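PDB 5J78: acetaldehyde dehydrogenase (Acetylating) from Geobacillus thermoglucosidasius, which probably interconverts acetaldehyde and acetyl-CoA, using coenzyme A and NAD. Local coordinates for residues Gln34-Arg37 / Asn38-Glu42; Gln47-Leu50 / Glu51-Gln55; Ser56-Asp59 / Lys60-Ser64; Glu182-Arg186 / Ala187-Lys191. All blocks are in the same frame, centred on the assembly; numbering follows the deposited sequence. Where two conformers were deposited one is given.

Contact 1 of 4, residues Gln34-Arg37 / Asn38-Glu42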
loop_
_atom_site.group_PDB
_atom_site.type_symbol
_atom_site.label_atom_id
_atom_site.label_comp_id
_atom_site.label_asym_id
_atom_site.label_seq_id
_atom_site.Cartn_x
_atom_site.Cartn_y
_atom_site.Cartn_z
ATOM N N GLN A 34 8.372 19.291 -5.045
ATOM C CA GLN A 34 8.146 20.468 -5.863
ATOM C C GLN A 34 9.226 20.605 -6.933
ATOM O O GLN A 34 8.932 20.872 -8.103
ATOM C CB GLN A 34 8.122 21.723 -4.989
ATOM C CG GLN A 34 7.676 22.953 -5.724
ATOM C CD GLN A 34 6.258 22.839 -6.180
ATOM O OE1 GLN A 34 5.330 23.017 -5.396
ATOM N NE2 GLN A 34 6.075 22.519 -7.450
ATOM N N GLU A 35 10.480 20.417 -6.529
ATOM C CA GLU A 35 11.592 20.529 -7.471
ATOM C C GLU A 35 11.431 19.533 -8.636
ATOM O O GLU A 35 11.516 19.928 -9.801
ATOM C CB GLU A 35 12.915 20.303 -6.752
ATOM C CG GLU A 35 14.158 20.461 -7.638
ATOM C CD GLU A 35 15.490 20.168 -6.905
ATOM O OE1 GLU A 35 15.598 19.167 -6.173
ATOM O OE2 GLU A 35 16.437 20.952 -7.072
ATOM N N VAL A 36 11.175 18.258 -8.324
ATOM C CA VAL A 36 10.886 17.247 -9.362
ATOM C C VAL A 36 9.782 17.689 -10.319
ATOM O O VAL A 36 9.923 17.587 -11.555
ATOM C CB VAL A 36 10.483 15.893 -8.725
ATOM C CG1 VAL A 36 10.001 14.898 -9.763
ATOM C CG2 VAL A 36 11.679 15.321 -7.988
ATOM N N ARG A 37 8.686 18.195 -9.762
ATOM C CA ARG A 37 7.566 18.662 -10.593
ATOM C C ARG A 37 8.005 19.802 -11.505
ATOM O O ARG A 37 7.721 19.783 -12.685
ATOM C CB ARG A 37 6.387 19.095 -9.725
ATOM C CG ARG A 37 5.795 17.927 -8.913
ATOM C CD ARG A 37 4.519 18.329 -8.193
ATOM N NE ARG A 37 3.922 17.245 -7.412
ATOM C CZ ARG A 37 2.883 17.406 -6.595
ATOM N NH1 ARG A 37 2.339 18.595 -6.464
ATOM N NH2 ARG A 37 2.387 16.386 -5.907
ATOM N N ASN A 38 8.740 20.769 -10.968
ATOM C CA ASN A 38 9.279 21.833 -11.798
ATOM C C ASN A 38 10.200 21.324 -12.918
ATOM O O ASN A 38 10.095 21.773 -14.050
ATOM C CB ASN A 38 10.039 22.838 -10.940
ATOM C CG ASN A 38 9.121 23.633 -10.003
ATOM O OD1 ASN A 38 7.939 23.778 -10.246
ATOM N ND2 ASN A 38 9.685 24.142 -8.924
ATOM N N TYR A 39 11.109 20.404 -12.604
ATOM C CA TYR A 39 11.995 19.845 -13.627
ATOM C C TYR A 39 11.228 19.128 -14.728
ATOM O O TYR A 39 11.556 19.257 -15.909
ATOM C CB TYR A 39 13.003 18.864 -13.009
ATOM C CG TYR A 39 14.047 19.494 -12.125
ATOM C CD1 TYR A 39 14.264 20.866 -12.122
ATOM C CD2 TYR A 39 14.827 18.703 -11.289
ATOM C CE1 TYR A 39 15.238 21.436 -11.298
ATOM C CE2 TYR A 39 15.793 19.254 -10.473
ATOM C CZ TYR A 39 15.996 20.625 -10.478
ATOM O OH TYR A 39 16.956 21.182 -9.656
ATOM N N LEU A 40 10.231 18.338 -14.355
ATOM C CA LEU A 40 9.514 17.579 -15.370
ATOM C C LEU A 40 8.713 18.510 -16.290
ATOM O O LEU A 40 8.632 18.279 -17.493
ATOM C CB LEU A 40 8.596 16.553 -14.720
ATOM C CG LEU A 40 9.288 15.346 -14.110
ATOM C CD1 LEU A 40 8.325 14.620 -13.173
ATOM C CD2 LEU A 40 9.792 14.413 -15.193
ATOM N N GLU A 41 8.139 19.574 -15.749
ATOM C CA GLU A 41 7.358 20.461 -16.610
ATOM C C GLU A 41 8.292 21.244 -17.522
ATOM O O GLU A 41 8.024 21.399 -18.706
ATOM C CB GLU A 41 6.471 21.385 -15.789
ATOM C CG GLU A 41 5.048 20.869 -15.736
ATOM C CD GLU A 41 4.349 21.233 -14.466
ATOM O OE1 GLU A 41 4.503 22.396 -14.030
ATOM O OE2 GLU A 41 3.662 20.352 -13.902
ATOM N N GLU A 42 9.418 21.686 -16.991
ATOM C CA GLU A 42 10.412 22.337 -17.826
ATOM C C GLU A 42 11.001 21.344 -18.834
ATOM O O GLU A 42 11.259 21.702 -19.983
ATOM C CB GLU A 42 11.509 22.956 -16.958
ATOM C CG GLU A 42 11.021 24.169 -16.170
ATOM C CD GLU A 42 11.726 24.336 -14.817
ATOM O OE1 GLU A 42 12.833 23.779 -14.638
ATOM O OE2 GLU A 42 11.166 25.017 -13.927
#

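Contact 2 of 4, residues Gln47-Leu50 / Glu51-Gln55. With GOL (glycerol), chain M.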
loop_
_atom_site.group_PDB
_atom_site.type_symbol
_atom_site.label_atom_id
_atom_site.label_comp_id
_atom_site.label_asym_id
_atom_site.label_seq_id
_atom_site.Cartn_x
_atom_site.Cartn_y
_atom_site.Cartn_z
ATOM N N GLN A 47 11.797 19.269 -24.350
ATOM C CA GLN A 47 11.795 18.134 -25.261
ATOM C C GLN A 47 10.984 18.429 -26.528
ATOM O O GLN A 47 11.357 18.000 -27.620
ATOM C CB GLN A 47 11.247 16.881 -24.566
ATOM C CG GLN A 47 11.443 15.591 -25.362
ATOM C CD GLN A 47 10.393 15.388 -26.452
ATOM O OE1 GLN A 47 9.252 15.823 -26.318
ATOM N NE2 GLN A 47 10.783 14.718 -27.536
ATOM N N LYS A 48 9.873 19.141 -26.378
ATOM C CA LYS A 48 9.064 19.512 -27.534
ATOM C C LYS A 48 9.880 20.359 -28.505
ATOM O O LYS A 48 9.782 20.201 -29.720
ATOM C CB LYS A 48 7.806 20.266 -27.097
ATOM C CG LYS A 48 6.518 19.528 -27.393
ATOM C CD LYS A 48 5.840 19.052 -26.134
ATOM C CE LYS A 48 4.997 17.805 -26.401
ATOM N NZ LYS A 48 4.682 17.076 -25.137
ATOM N N ILE A 49 10.683 21.265 -27.959
ATOM C CA ILE A 49 11.546 22.088 -28.781
ATOM C C ILE A 49 12.626 21.216 -29.391
ATOM O O ILE A 49 12.944 21.330 -30.572
ATOM C CB ILE A 49 12.188 23.229 -27.969
ATOM C CG1 ILE A 49 11.098 24.163 -27.444
ATOM C CG2 ILE A 49 13.211 23.999 -28.816
ATOM C CD1 ILE A 49 11.589 25.190 -26.438
ATOM N N LEU A 50 13.207 20.334 -28.591
ATOM C CA LEU A 50 14.286 19.527 -29.107
ATOM C C LEU A 50 13.786 18.665 -30.271
ATOM O O LEU A 50 14.473 18.504 -31.281
ATOM C CB LEU A 50 14.889 18.641 -28.013
ATOM C CG LEU A 50 16.184 17.940 -28.440
ATOM C CD1 LEU A 50 17.342 18.933 -28.549
ATOM C CD2 LEU A 50 16.575 16.803 -27.490
ATOM N N GLU A 51 12.587 18.120 -30.121
ATOM C CA GLU A 51 12.063 17.143 -31.067
ATOM C C GLU A 51 11.876 17.735 -32.467
ATOM O O GLU A 51 11.840 17.001 -33.457
ATOM C CB GLU A 51 10.715 16.580 -30.583
ATOM C CG GLU A 51 10.193 15.472 -31.522
ATOM C CD GLU A 51 9.078 14.593 -30.942
ATOM O OE1 GLU A 51 8.848 14.594 -29.709
ATOM O OE2 GLU A 51 8.427 13.876 -31.743
ATOM N N LYS A 52 11.742 19.054 -32.546
ATOM C CA LYS A 52 11.582 19.731 -33.838
ATOM C C LYS A 52 12.883 19.903 -34.626
ATOM O O LYS A 52 12.843 20.243 -35.807
ATOM C CB LYS A 52 10.921 21.096 -33.614
ATOM C CG LYS A 52 9.480 20.960 -33.099
ATOM C CD LYS A 52 8.769 22.281 -32.844
ATOM C CE LYS A 52 7.312 22.006 -32.437
ATOM N NZ LYS A 52 6.603 23.233 -31.985
ATOM N N MET A 53 14.033 19.654 -34.005
ATOM C CA MET A 53 15.316 19.907 -34.676
ATOM C C MET A 53 15.718 18.858 -35.715
ATOM O O MET A 53 15.259 17.717 -35.681
ATOM C CB MET A 53 16.434 20.019 -33.637
ATOM C CG MET A 53 16.229 21.132 -32.657
ATOM S SD MET A 53 17.625 21.263 -31.511
ATOM C CE MET A 53 17.104 22.664 -30.549
ATOM N N THR A 54 16.589 19.258 -36.638
ATOM C CA THR A 54 17.203 18.327 -37.590
ATOM C C THR A 54 18.255 17.425 -36.952
ATOM O O THR A 54 18.786 17.720 -35.874
ATOM C CB THR A 54 17.910 19.071 -38.736
ATOM O OG1 THR A 54 19.002 19.813 -38.194
ATOM C CG2 THR A 54 16.954 20.027 -39.477
ATOM N N GLN A 55 18.574 16.340 -37.652
ATOM C CA GLN A 55 19.596 15.414 -37.225
ATOM C C GLN A 55 20.905 16.163 -36.963
ATOM O O GLN A 55 21.571 15.944 -35.953
ATOM C CB GLN A 55 19.792 14.331 -38.282
ATOM C CG GLN A 55 20.731 13.202 -37.862
ATOM C CD GLN A 55 20.157 12.370 -36.727
ATOM O OE1 GLN A 55 19.321 11.496 -36.946
ATOM N NE2 GLN A 55 20.616 12.632 -35.508
HETATM C C1 GOL M . 6.370 13.260 -28.292
HETATM O O1 GOL M . 7.737 12.944 -28.420
HETATM C C2 GOL M . 6.182 14.235 -27.130
HETATM O O2 GOL M . 4.808 14.446 -26.869
HETATM C C3 GOL M . 6.861 13.698 -25.873
HETATM O O3 GOL M . 6.430 12.391 -25.555
HETATM O O HOH W 1 15.115 16.282 -33.387
#

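Contact 3 of 4, residues Ser56-Asp59 / Lys60-Ser64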
loop_
_atom_site.group_PDB
_atom_site.type_symbol
_atom_site.label_atom_id
_atom_site.label_comp_id
_atom_site.label_asym_id
_atom_site.label_seq_id
_atom_site.Cartn_x
_atom_site.Cartn_y
_atom_site.Cartn_z
ATOM N N SER A 56 21.250 17.077 -37.860
ATOM C CA SER A 56 22.515 17.797 -37.742
ATOM C C SER A 56 22.507 18.728 -36.521
ATOM O O SER A 56 23.534 18.908 -35.872
ATOM C CB SER A 56 22.812 18.582 -39.026
ATOM O OG SER A 56 23.275 19.887 -38.734
ATOM N N GLU A 57 21.350 19.296 -36.203
ATOM C CA GLU A 57 21.228 20.174 -35.046
ATOM C C GLU A 57 21.338 19.360 -33.769
ATOM O O GLU A 57 22.030 19.759 -32.825
ATOM C CB GLU A 57 19.916 20.946 -35.087
ATOM C CG GLU A 57 19.867 22.009 -36.168
ATOM C CD GLU A 57 18.464 22.554 -36.417
ATOM O OE1 GLU A 57 17.473 21.842 -36.161
ATOM O OE2 GLU A 57 18.348 23.711 -36.874
ATOM N N ILE A 58 20.678 18.206 -33.752
ATOM C CA ILE A 58 20.827 17.252 -32.653
ATOM C C ILE A 58 22.281 16.821 -32.524
ATOM O O ILE A 58 22.832 16.826 -31.421
ATOM C CB ILE A 58 19.925 15.986 -32.846
ATOM C CG1 ILE A 58 18.434 16.381 -32.820
ATOM C CG2 ILE A 58 20.224 14.901 -31.795
ATOM C CD1 ILE A 58 17.895 16.795 -31.470
ATOM N N ASP A 59 22.905 16.430 -33.635
ATOM C CA ASP A 59 24.265 15.914 -33.567
ATOM C C ASP A 59 25.268 16.973 -33.074
ATOM O O ASP A 59 26.210 16.634 -32.364
ATOM C CB ASP A 59 24.711 15.365 -34.920
ATOM C CG ASP A 59 24.006 14.052 -35.287
ATOM O OD1 ASP A 59 23.318 13.451 -34.431
ATOM O OD2 ASP A 59 24.174 13.605 -36.433
ATOM N N LYS A 60 25.063 18.240 -33.429
ATOM C CA LYS A 60 25.910 19.316 -32.904
ATOM C C LYS A 60 25.787 19.441 -31.378
ATOM O O LYS A 60 26.787 19.630 -30.685
ATOM C CB LYS A 60 25.554 20.652 -33.557
ATOM C CG LYS A 60 26.116 20.816 -34.956
ATOM C CD LYS A 60 25.623 22.104 -35.609
ATOM C CE LYS A 60 25.987 22.167 -37.098
ATOM N NZ LYS A 60 27.438 22.424 -37.358
ATOM N N ILE A 61 24.560 19.351 -30.863
ATOM C CA ILE A 61 24.334 19.366 -29.418
ATOM C C ILE A 61 25.065 18.196 -28.741
ATOM O O ILE A 61 25.777 18.389 -27.748
ATOM C CB ILE A 61 22.824 19.324 -29.093
ATOM C CG1 ILE A 61 22.186 20.630 -29.598
ATOM C CG2 ILE A 61 22.590 19.118 -27.564
ATOM C CD1 ILE A 61 20.688 20.640 -29.662
ATOM N N VAL A 62 24.919 16.992 -29.287
ATOM C CA VAL A 62 25.532 15.811 -28.660
ATOM C C VAL A 62 27.065 15.945 -28.641
ATOM O O VAL A 62 27.738 15.573 -27.659
ATOM C CB VAL A 62 25.115 14.519 -29.383
ATOM C CG1 VAL A 62 25.851 13.316 -28.837
ATOM C CG2 VAL A 62 23.560 14.305 -29.283
ATOM N N GLU A 63 27.606 16.479 -29.730
ATOM C CA GLU A 63 29.042 16.638 -29.879
ATOM C C GLU A 63 29.588 17.634 -28.848
ATOM O O GLU A 63 30.604 17.374 -28.215
ATOM C CB GLU A 63 29.382 17.103 -31.294
ATOM C CG GLU A 63 30.840 17.483 -31.469
ATOM C CD GLU A 63 31.142 17.941 -32.871
ATOM O OE1 GLU A 63 30.454 18.868 -33.357
ATOM O OE2 GLU A 63 32.050 17.357 -33.487
ATOM N N SER A 64 28.892 18.759 -28.685
ATOM C CA SER A 64 29.264 19.769 -27.709
ATOM C C SER A 64 29.223 19.196 -26.296
ATOM O O SER A 64 30.098 19.480 -25.484
ATOM C CB SER A 64 28.340 20.983 -27.819
ATOM O OG SER A 64 28.596 21.922 -26.784
#

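Contact 4 of 4, residues Glu182-Arg186 / Ala187-Lys191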
loop_
_atom_site.group_PDB
_atom_site.type_symbol
_atom_site.label_atom_id
_atom_site.label_comp_id
_atom_site.label_asym_id
_atom_site.label_seq_id
_atom_site.Cartn_x
_atom_site.Cartn_y
_atom_site.Cartn_z
ATOM N N GLU A 182 24.791 22.917 -19.874
ATOM C CA GLU A 182 25.461 24.124 -20.365
ATOM C C GLU A 182 26.107 23.873 -21.719
ATOM O O GLU A 182 26.022 24.710 -22.610
ATOM C CB GLU A 182 26.500 24.613 -19.349
ATOM C CG GLU A 182 25.823 25.258 -18.163
ATOM C CD GLU A 182 26.763 25.650 -17.044
ATOM O OE1 GLU A 182 27.991 25.404 -17.163
ATOM O OE2 GLU A 182 26.251 26.211 -16.042
ATOM N N ALA A 183 26.753 22.720 -21.872
ATOM C CA ALA A 183 27.300 22.314 -23.169
ATOM C C ALA A 183 26.205 22.210 -24.242
ATOM O O ALA A 183 26.402 22.592 -25.391
ATOM C CB ALA A 183 28.028 20.987 -23.029
ATOM N N ALA A 184 25.051 21.684 -23.860
ATOM C CA ALA A 184 23.975 21.483 -24.813
ATOM C C ALA A 184 23.395 22.842 -25.212
ATOM O O ALA A 184 23.152 23.116 -26.391
ATOM C CB ALA A 184 22.900 20.577 -24.223
ATOM N N GLU A 185 23.206 23.705 -24.224
ATOM C CA GLU A 185 22.706 25.054 -24.485
ATOM C C GLU A 185 23.607 25.847 -25.436
ATOM O O GLU A 185 23.131 26.510 -26.362
ATOM C CB GLU A 185 22.546 25.823 -23.183
ATOM C CG GLU A 185 21.176 25.668 -22.577
ATOM C CD GLU A 185 20.928 26.604 -21.407
ATOM O OE1 GLU A 185 21.033 27.838 -21.592
ATOM O OE2 GLU A 185 20.608 26.101 -20.306
ATOM N N ARG A 186 24.907 25.776 -25.197
ATOM C CA ARG A 186 25.889 26.438 -26.049
ATOM C C ARG A 186 25.711 26.089 -27.523
ATOM O O ARG A 186 25.943 26.922 -28.396
ATOM C CB ARG A 186 27.305 26.054 -25.614
ATOM C CG ARG A 186 28.110 27.161 -24.957
ATOM C CD ARG A 186 29.539 26.698 -24.663
ATOM N NE ARG A 186 29.608 25.942 -23.412
ATOM C CZ ARG A 186 30.160 24.737 -23.261
ATOM N NH1 ARG A 186 30.740 24.095 -24.273
ATOM N NH2 ARG A 186 30.139 24.174 -22.069
ATOM N N ALA A 187 25.321 24.851 -27.805
ATOM C CA ALA A 187 25.137 24.428 -29.187
ATOM C C ALA A 187 23.672 24.490 -29.655
ATOM O O ALA A 187 23.323 23.897 -30.671
ATOM C CB ALA A 187 25.675 23.032 -29.363
ATOM N N GLY A 188 22.825 25.181 -28.907
ATOM C CA GLY A 188 21.460 25.445 -29.350
ATOM C C GLY A 188 20.329 24.769 -28.585
ATOM O O GLY A 188 19.141 25.044 -28.835
ATOM N N ALA A 189 20.662 23.885 -27.655
ATOM C CA ALA A 189 19.617 23.167 -26.930
ATOM C C ALA A 189 18.781 24.148 -26.095
ATOM O O ALA A 189 19.277 25.209 -25.698
ATOM C CB ALA A 189 20.229 22.092 -26.043
ATOM N N PRO A 190 17.509 23.807 -25.828
ATOM C CA PRO A 190 16.655 24.603 -24.932
ATOM C C PRO A 190 17.015 24.458 -23.446
ATOM O O PRO A 190 17.516 23.407 -23.013
ATOM C CB PRO A 190 15.261 24.023 -25.192
ATOM C CG PRO A 190 15.534 22.617 -25.566
ATOM C CD PRO A 190 16.762 22.683 -26.416
ATOM N N LYS A 191 16.721 25.488 -22.661
ATOM C CA LYS A 191 16.847 25.385 -21.207
ATOM C C LYS A 191 15.956 24.264 -20.659
ATOM O O LYS A 191 14.859 24.042 -21.172
ATOM C CB LYS A 191 16.464 26.695 -20.526
ATOM C CG LYS A 191 17.487 27.792 -20.699
ATOM C CD LYS A 191 16.990 29.127 -20.147
ATOM C CE LYS A 191 17.986 30.244 -20.453
ATOM N NZ LYS A 191 19.373 29.922 -19.984
HETATM O O HOH W 2 20.180 27.778 -26.482
#

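Contact 1 of 4, residues Gln34-Arg37 / Asn38-Glu42
Asn38, Tyr39, Leu40 and Glu41 each return a backbone N-H to the carbonyl oxygen four residues earlier. Gln34-Arg37 and Asn38-Glu42 are therefore successive turns of one alpha helix. Tyr39 N lies 2.9 Å from Glu35 O, with the N-H nearly straight at 166°. The main side-chain pair follows the same i to i+4 spacing. Glu35 holds CG opposite its backbone N (chi1 -177°), and this lays the extended chain across the aromatic ring. Glu35 CG sits over one face of the Tyr39 ring, 3.8 Å from its centroid, in a CH-pi contact. The carboxylate is turned 33° from the ring plane. Past the ring, Tyr39 OH comes 2.6 Å from Glu35 OE2, a short distance but a weak hydrogen bond. Thr198 OG1 is a second partner of this oxygen. A phenylalanine in place of Tyr39 would probably leave Glu35 OE2 with Thr198 but without the tyrosine hydroxyl, and hold the carboxylate less firmly. On the buried side, Val36 and Leu40 lie side by side, with Val36 CG1 3.8 Å from Leu40 CD1. Arg37 makes salt bridges to Glu207 and to Asp27 and Asp29 of the second subunit, while Arg26 of that subunit bonds Asn38 OD1 and pairs with Glu41. Within the chain, Val36 packs on helix 202-210, and Tyr39 and Leu40 rest on Val162 of strand 160-165.

Contact 2 of 4, residues Gln47-Leu50 / Glu51-Gln55
The amide of Gln47 and the carboxylate of Glu51 meet with their planes 59° apart, near the C-terminal end of helix 28-51. It is an i to i+4 side-chain bond along the last turn of the helix. Gln47 NE2 gives an N-H to Glu51 OE1 at 2.9 Å. The acceptor lies almost in the amide plane, while the donor reaches OE1 on its anti side, 30° out of the carboxylate plane. Gln47 NE2 also bonds Arg158 O, so two acceptors hold this nitrogen. A leucine in place of Gln47 would probably leave Glu51 OE1 and the Arg158 carbonyl without this donor. A glycerol, probably from the crystallisation liquor, lies beside the pair. Lys48 NZ bonds glycerol O2 at 3.2 Å, and Gln47 OE1 approaches glycerol C3.

The backbone tightens after Glu51 N, which still bonds Gln47 O in the alpha-helical manner. Lys52 N then reaches Ile49 O at 3.2 Å and Met53 N reaches Leu50 O at 3.0 Å, both three residues back and both from above the carbonyl plane. Met53 CG stands opposite its carbonyl carbon (chi1 -60°), which brings the thioether across Leu50 at about a right angle, SD 3.8 Å from Leu50 CD1. Both side chains lean on Ile61 of helix 55-84. A water sits 2.7 Å from Met53 O and 3.1 Å from Leu50 O.

Contact 3 of 4, residues Ser56-Asp59 / Lys60-Ser64
The first turns of helix 55-84 join Ser56-Asp59 to Lys60-Ser64 and include part of a capping box. In that box Thr54 OG1, at the N-cap, lies 3.1 Å from Glu57 N and caps it, and Glu57 OE1 accepts the N-H of Thr54. The regular i to i+4 bonds then take over. Lys60 N bonds Ser56 O at 3.0 Å, and Val62 N bonds Ile58 O at 3.0 Å, close to the line of the C=O bond. The bond from Ile61 N to Glu57 O is longer, 3.2 Å. Side-chain contacts are light and mostly apolar. Ile58 CG2 and Val62 CG2 are 4.2 Å apart on the inner face. Ile61 keeps CG1 beside its backbone N (chi1 -66°), and CG1 therefore rests 3.3 Å from Glu57 O. On the solvent side Lys60 runs back along the helix, its CG 3.3 Å from Ser56 O and its CE 3.9 Å from Ser56 OG.

Asp59 OD1 forms a salt bridge with Lys156 of helix 143-156. Ile58 packs on Leu50 of helix 28-51. Ile61 and Val62 lie against helix 143-156, and Val62 also touches Tyr104 of helix 89-107.

Contact 4 of 4, residues Glu182-Arg186 / Ala187-Lys191
Lys191 has CG beside its backbone N (chi1 -73°) and runs extended until a bend at chi4, -54°, turns its amine onto the carboxylate of Glu185. The salt bridge spans a Schellman motif that ends helix 170-186. Lys191 NZ meets Glu185 OE1 at 3.1 Å, on the syn side but tilted from the carboxylate plane. The lysine chain also passes close to the carboxylate, with Lys191 CG 3.6 Å from Glu185 OE2. That second oxygen is bonded by Gln181 NE2, giving one partner on each oxygen, which probably restricts the rotation of the carboxylate.

The backbone supplies the motif itself. Gly188, the C-prime residue, has a positive phi of 112°. A CB there would jam against the preceding carbonyl oxygen, which calls for glycine. Gly188 N bonds Glu185 O at 2.9 Å. Ala189 N reaches back five residues to Ala184 O, also at 2.9 Å. Both donors come from above the carbonyl plane. Ala187 N makes weak bonds to Ala183 O and Ala184 O. The reversal also sets Ala184 CB 3.6 Å from Ala189 CB, the apolar contact that often flanks such a helix end. Ala184 packs on Ile61 and Met65 of helix 55-84, and Pro190 on Ile49 of helix 28-51. A water bridges the turn, donating to Glu185 O at 3.2 Å and to Ala189 O at 2.8 Å.

In the fold
All four contacts are local and partly buried, but contact 1 alone has no exposed residue in touch. Contacts 1 and 2 share helix 28-51, with centres about 20 Å apart. Contact 1 faces a second subunit, so charged partners dominate its outer side. No other chain touches the other three. Contacts 2, 3 and 4 touch one another through an apolar cluster. Met53 SD lies 3.6 Å from Ile61 CD1, Ile61 CG2 3.7 Å from Ala184 CB, and Met53 CE 4.1 Å from Pro190 CD. Contacts 2 and 4 are helix ends, where side-chain pairs and waters join backbone bonds. Contact 3 is regular helix beyond its capped start, tied to contact 4 by a probable hydrogen bond between Ser64 OG and Ala183 O.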